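Long-range contact in rhamnosidase B (Bacillus sp., PDB 2OKX), which probably hydrolyses terminal alpha-L-rhamnosidic bonds to release rhamnose, as a glycoside hydrolase of family 78: residues A[248-262]-A[315-329]. Sequence-based numbering, arbitrary orientation.
Sequences TILTLETSGVVTLGF and HFAIDSEAAFTLRSP
With its OG swung trans to the backbone N (chi1 177°), Ser320 reaches the carbonyl of Val257, while Val258, turned likewise at chi1 -178°, lays CG1 against Ile318 CG2, tightly, at 3.5 Å. The serine shows how one hydroxyl can tie a neighbouring strand to its own turn: OG donates to Val257 O over 2.6 Å, from above the carbonyl plane, and accepts from Ala322 N at 3.0 Å, an ST turn. An alanine here would probably cost Val257 O its short hydroxyl bond and leave Ala322 N without this acceptor, so that the turn could shift. Beyond it, Thr259 pairs with Asp319 and Gly261 with Ala317 through antiparallel backbone bonds, Thr259 N meeting Asp319 O at 2.8 Å. In the other sheet, Leu250 CD1 rests on Phe324 CD2 and Leu326 CD1, and Ile249 CG2 lies over one face of the Arg327 guanidinium, near its rim; Glu298 forms a salt bridge with this arginine. Both segments thus bend between sheets of the beta-sandwich-like D2 domain, with Leu250, Leu252, Val258, Leu260, Ile318 and Leu326 on the facing sides. Strand 256-262 runs between 288-294 and 314-320, strand 248-252 between 297-309 and 324-327, and Tyr219 of strand 219-223 touches both Ile318 and Leu326.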
loop_
_atom_site.group_PDB
_atom_site.type_symbol
_atom_site.label_atom_id
_atom_site.label_comp_id
_atom_site.label_asym_id
_atom_site.label_seq_id
_atom_site.Cartn_x
_atom_site.Cartn_y
_atom_site.Cartn_z
ATOM N N THR A 248 -4.791 21.667 25.968
ATOM C CA THR A 248 -3.591 22.467 26.128
ATOM C C THR A 248 -3.982 23.876 26.550
ATOM O O THR A 248 -5.084 24.350 26.248
ATOM C CB THR A 248 -2.786 22.562 24.811
ATOM O OG1 THR A 248 -1.496 23.132 25.079
ATOM C CG2 THR A 248 -3.516 23.440 23.800
ATOM N N ILE A 249 -3.074 24.540 27.256
ATOM C CA ILE A 249 -3.312 25.906 27.698
ATOM C C ILE A 249 -2.596 26.845 26.738
ATOM O O ILE A 249 -1.374 26.788 26.599
ATOM C CB ILE A 249 -2.768 26.150 29.120
ATOM C CG1 ILE A 249 -3.434 25.191 30.107
ATOM C CG2 ILE A 249 -3.025 27.592 29.531
ATOM C CD1 ILE A 249 -4.931 25.379 30.217
ATOM N N LEU A 250 -3.365 27.697 26.072
ATOM C CA LEU A 250 -2.821 28.662 25.127
ATOM C C LEU A 250 -2.675 30.004 25.831
ATOM O O LEU A 250 -3.664 30.586 26.270
ATOM C CB LEU A 250 -3.764 28.812 23.929
ATOM C CG LEU A 250 -3.467 29.934 22.934
ATOM C CD1 LEU A 250 -2.109 29.713 22.300
ATOM C CD2 LEU A 250 -4.552 29.973 21.867
ATOM N N THR A 251 -1.443 30.495 25.931
ATOM C CA THR A 251 -1.191 31.769 26.593
ATOM C C THR A 251 -0.693 32.824 25.618
ATOM O O THR A 251 0.331 32.639 24.958
ATOM C CB THR A 251 -0.142 31.622 27.711
ATOM O OG1 THR A 251 -0.555 30.602 28.626
ATOM C CG2 THR A 251 0.013 32.931 28.469
ATOM N N LEU A 252 -1.430 33.927 25.532
ATOM C CA LEU A 252 -1.067 35.034 24.656
ATOM C C LEU A 252 -0.428 36.157 25.464
ATOM O O LEU A 252 -0.997 36.615 26.456
ATOM C CB LEU A 252 -2.298 35.582 23.936
ATOM C CG LEU A 252 -2.806 34.836 22.703
ATOM C CD1 LEU A 252 -3.971 35.602 22.096
ATOM C CD2 LEU A 252 -1.681 34.705 21.687
ATOM N N GLU A 253 0.752 36.597 25.038
ATOM C CA GLU A 253 1.446 37.678 25.728
ATOM C C GLU A 253 0.637 38.958 25.564
ATOM O O GLU A 253 0.575 39.786 26.471
ATOM C CB GLU A 253 2.845 37.871 25.145
ATOM C CG GLU A 253 3.727 36.637 25.229
ATOM C CD GLU A 253 5.136 36.892 24.724
ATOM O OE1 GLU A 253 5.945 35.938 24.706
ATOM O OE2 GLU A 253 5.433 38.047 24.345
ATOM N N THR A 254 0.017 39.109 24.400
ATOM C CA THR A 254 -0.801 40.278 24.104
ATOM C C THR A 254 -2.030 39.857 23.313
ATOM O O THR A 254 -2.049 38.790 22.699
ATOM C CB THR A 254 -0.016 41.326 23.283
ATOM O OG1 THR A 254 0.460 40.731 22.069
ATOM C CG2 THR A 254 1.165 41.853 24.083
ATOM N N SER A 255 -3.055 40.700 23.330
ATOM C CA SER A 255 -4.292 40.417 22.615
ATOM C C SER A 255 -4.026 40.213 21.125
ATOM O O SER A 255 -3.183 40.894 20.543
ATOM C CB SER A 255 -5.277 41.571 22.806
ATOM O OG SER A 255 -6.480 41.335 22.099
ATOM N N GLY A 256 -4.745 39.276 20.512
ATOM C CA GLY A 256 -4.557 39.024 19.094
ATOM C C GLY A 256 -5.392 37.882 18.544
ATOM O O GLY A 256 -6.052 37.166 19.296
ATOM N N VAL A 257 -5.367 37.718 17.223
ATOM C CA VAL A 257 -6.115 36.653 16.561
ATOM C C VAL A 257 -5.239 35.410 16.447
ATOM O O VAL A 257 -4.080 35.494 16.044
ATOM C CB VAL A 257 -6.561 37.070 15.139
ATOM C CG1 VAL A 257 -7.296 35.915 14.464
ATOM C CG2 VAL A 257 -7.464 38.293 15.211
ATOM N N VAL A 258 -5.797 34.262 16.816
ATOM C CA VAL A 258 -5.069 33.003 16.746
ATOM C C VAL A 258 -5.842 32.059 15.837
ATOM O O VAL A 258 -7.071 32.011 15.880
ATOM C CB VAL A 258 -4.929 32.355 18.142
ATOM C CG1 VAL A 258 -4.125 31.068 18.046
ATOM C CG2 VAL A 258 -4.257 33.325 19.100
ATOM N N THR A 259 -5.126 31.320 15.000
ATOM C CA THR A 259 -5.781 30.391 14.095
ATOM C C THR A 259 -5.425 28.957 14.448
ATOM O O THR A 259 -4.249 28.599 14.525
ATOM C CB THR A 259 -5.378 30.652 12.626
ATOM O OG1 THR A 259 -5.701 32.002 12.270
ATOM C CG2 THR A 259 -6.127 29.703 11.691
ATOM N N LEU A 260 -6.447 28.141 14.685
ATOM C CA LEU A 260 -6.229 26.736 14.999
ATOM C C LEU A 260 -6.390 26.004 13.679
ATOM O O LEU A 260 -7.383 26.201 12.978
ATOM C CB LEU A 260 -7.270 26.222 15.996
ATOM C CG LEU A 260 -7.382 26.943 17.342
ATOM C CD1 LEU A 260 -8.439 26.242 18.191
ATOM C CD2 LEU A 260 -6.032 26.944 18.057
ATOM N N GLY A 261 -5.409 25.174 13.340
ATOM C CA GLY A 261 -5.469 24.435 12.094
ATOM C C GLY A 261 -5.519 22.936 12.301
ATOM O O GLY A 261 -4.844 22.391 13.174
ATOM N N PHE A 262 -6.328 22.269 11.488
ATOM C CA PHE A 262 -6.471 20.824 11.559
ATOM C C PHE A 262 -6.297 20.263 10.153
ATOM O O PHE A 262 -7.266 20.090 9.412
ATOM C CB PHE A 262 -7.846 20.472 12.129
ATOM C CG PHE A 262 -8.015 20.878 13.567
ATOM C CD1 PHE A 262 -7.546 20.063 14.591
ATOM C CD2 PHE A 262 -8.590 22.101 13.894
ATOM C CE1 PHE A 262 -7.647 20.461 15.931
ATOM C CE2 PHE A 262 -8.695 22.512 15.227
ATOM C CZ PHE A 262 -8.221 21.689 16.245
ATOM N N HIS A 315 -3.154 15.472 13.166
ATOM C CA HIS A 315 -2.440 16.741 13.100
ATOM C C HIS A 315 -3.101 17.919 13.793
ATOM O O HIS A 315 -4.318 18.076 13.754
ATOM C CB HIS A 315 -2.174 17.076 11.632
ATOM C CG HIS A 315 -1.233 16.121 10.971
ATOM N ND1 HIS A 315 0.130 16.319 10.949
ATOM C CD2 HIS A 315 -1.447 14.916 10.393
ATOM C CE1 HIS A 315 0.716 15.276 10.388
ATOM N NE2 HIS A 315 -0.219 14.410 10.044
ATOM N N PHE A 316 -2.268 18.755 14.410
ATOM C CA PHE A 316 -2.718 19.939 15.136
ATOM C C PHE A 316 -1.735 21.076 14.865
ATOM O O PHE A 316 -0.525 20.898 15.005
ATOM C CB PHE A 316 -2.739 19.639 16.637
ATOM C CG PHE A 316 -3.299 20.753 17.478
ATOM C CD1 PHE A 316 -2.856 20.942 18.783
ATOM C CD2 PHE A 316 -4.291 21.592 16.980
ATOM C CE1 PHE A 316 -3.398 21.949 19.583
ATOM C CE2 PHE A 316 -4.838 22.600 17.770
ATOM C CZ PHE A 316 -4.389 22.777 19.074
ATOM N N ALA A 317 -2.243 22.240 14.475
ATOM C CA ALA A 317 -1.373 23.377 14.200
ATOM C C ALA A 317 -1.977 24.671 14.719
ATOM O O ALA A 317 -3.191 24.786 14.867
ATOM C CB ALA A 317 -1.109 23.496 12.698
ATOM N N ILE A 318 -1.117 25.646 14.988
ATOM C CA ILE A 318 -1.558 26.941 15.481
ATOM C C ILE A 318 -0.666 28.033 14.907
ATOM O O ILE A 318 0.547 27.858 14.798
ATOM C CB ILE A 318 -1.470 27.024 17.021
ATOM C CG1 ILE A 318 -2.272 25.889 17.661
ATOM C CG2 ILE A 318 -2.004 28.370 17.491
ATOM C CD1 ILE A 318 -2.151 25.834 19.178
ATOM N N ASP A 319 -1.267 29.154 14.536
ATOM C CA ASP A 319 -0.501 30.275 14.005
ATOM C C ASP A 319 -1.152 31.587 14.420
ATOM O O ASP A 319 -2.365 31.654 14.618
ATOM C CB ASP A 319 -0.405 30.198 12.480
ATOM C CG ASP A 319 0.593 31.188 11.912
ATOM O OD1 ASP A 319 0.171 32.271 11.454
ATOM O OD2 ASP A 319 1.805 30.884 11.935
ATOM N N SER A 320 -0.337 32.627 14.556
ATOM C CA SER A 320 -0.831 33.940 14.956
ATOM C C SER A 320 0.226 35.017 14.751
ATOM O O SER A 320 1.423 34.733 14.752
ATOM C CB SER A 320 -1.238 33.922 16.431
ATOM O OG SER A 320 -1.665 35.207 16.850
ATOM N N GLU A 321 -0.224 36.254 14.567
ATOM C CA GLU A 321 0.693 37.370 14.394
ATOM C C GLU A 321 1.157 37.812 15.780
ATOM O O GLU A 321 2.049 38.651 15.915
ATOM C CB GLU A 321 -0.001 38.527 13.672
ATOM C CG GLU A 321 -0.395 38.214 12.233
ATOM C CD GLU A 321 -1.042 39.398 11.526
ATOM O OE1 GLU A 321 -1.366 39.272 10.325
ATOM O OE2 GLU A 321 -1.229 40.455 12.169
ATOM N N ALA A 322 0.542 37.230 16.806
ATOM C CA ALA A 322 0.877 37.532 18.192
ATOM C C ALA A 322 1.648 36.364 18.796
ATOM O O ALA A 322 1.477 35.220 18.377
ATOM C CB ALA A 322 -0.391 37.784 18.988
ATOM N N ALA A 323 2.495 36.651 19.781
ATOM C CA ALA A 323 3.287 35.611 20.427
ATOM C C ALA A 323 2.435 34.765 21.370
ATOM O O ALA A 323 1.505 35.274 21.997
ATOM C CB ALA A 323 4.443 36.243 21.197
ATOM N N PHE A 324 2.746 33.473 21.468
ATOM C CA PHE A 324 1.996 32.591 22.356
ATOM C C PHE A 324 2.804 31.382 22.818
ATOM O O PHE A 324 3.792 30.998 22.192
ATOM C CB PHE A 324 0.710 32.105 21.677
ATOM C CG PHE A 324 0.947 31.226 20.477
ATOM C CD1 PHE A 324 1.223 31.780 19.232
ATOM C CD2 PHE A 324 0.906 29.842 20.598
ATOM C CE1 PHE A 324 1.455 30.967 18.124
ATOM C CE2 PHE A 324 1.137 29.021 19.497
ATOM C CZ PHE A 324 1.412 29.587 18.259
ATOM N N THR A 325 2.379 30.791 23.927
ATOM C CA THR A 325 3.039 29.613 24.465
ATOM C C THR A 325 1.983 28.540 24.695
ATOM O O THR A 325 0.784 28.822 24.682
ATOM C CB THR A 325 3.744 29.910 25.811
ATOM O OG1 THR A 325 2.765 30.181 26.823
ATOM C CG2 THR A 325 4.664 31.111 25.673
ATOM N N LEU A 326 2.437 27.312 24.902
ATOM C CA LEU A 326 1.547 26.187 25.141
ATOM C C LEU A 326 2.090 25.337 26.272
ATOM O O LEU A 326 3.304 25.167 26.406
ATOM C CB LEU A 326 1.436 25.311 23.886
ATOM C CG LEU A 326 0.280 25.505 22.901
ATOM C CD1 LEU A 326 0.221 26.940 22.411
ATOM C CD2 LEU A 326 0.467 24.539 21.734
ATOM N N ARG A 327 1.196 24.801 27.092
ATOM C CA ARG A 327 1.623 23.928 28.170
ATOM C C ARG A 327 0.514 22.956 28.516
ATOM O O ARG A 327 -0.665 23.254 28.340
ATOM C CB ARG A 327 2.045 24.727 29.411
ATOM C CG ARG A 327 0.927 25.367 30.207
ATOM C CD ARG A 327 1.459 25.781 31.584
ATOM N NE ARG A 327 0.446 26.431 32.409
ATOM C CZ ARG A 327 -0.072 27.625 32.144
ATOM N NH1 ARG A 327 0.330 28.303 31.078
ATOM N NH2 ARG A 327 -0.998 28.137 32.943
ATOM N N SER A 328 0.910 21.784 28.993
ATOM C CA SER A 328 -0.027 20.736 29.363
ATOM C C SER A 328 -0.729 21.038 30.676
ATOM O O SER A 328 -0.121 21.569 31.605
ATOM C CB SER A 328 0.711 19.405 29.489
ATOM O OG SER A 328 -0.131 18.407 30.039
ATOM N N PRO A 329 -2.027 20.715 30.765
ATOM C CA PRO A 329 -2.773 20.965 32.001
ATOM C C PRO A 329 -2.354 19.930 33.039
ATOM O O PRO A 329 -2.706 20.031 34.212
ATOM C CB PRO A 329 -4.230 20.789 31.574
ATOM C CG PRO A 329 -4.203 21.056 30.091
ATOM C CD PRO A 329 -2.943 20.362 29.668
HETATM O O HOH W 1 0.443 28.169 28.122
HETATM O O HOH W 2 2.826 39.205 20.924
HETATM O O HOH W 3 -3.698 33.769 13.147
#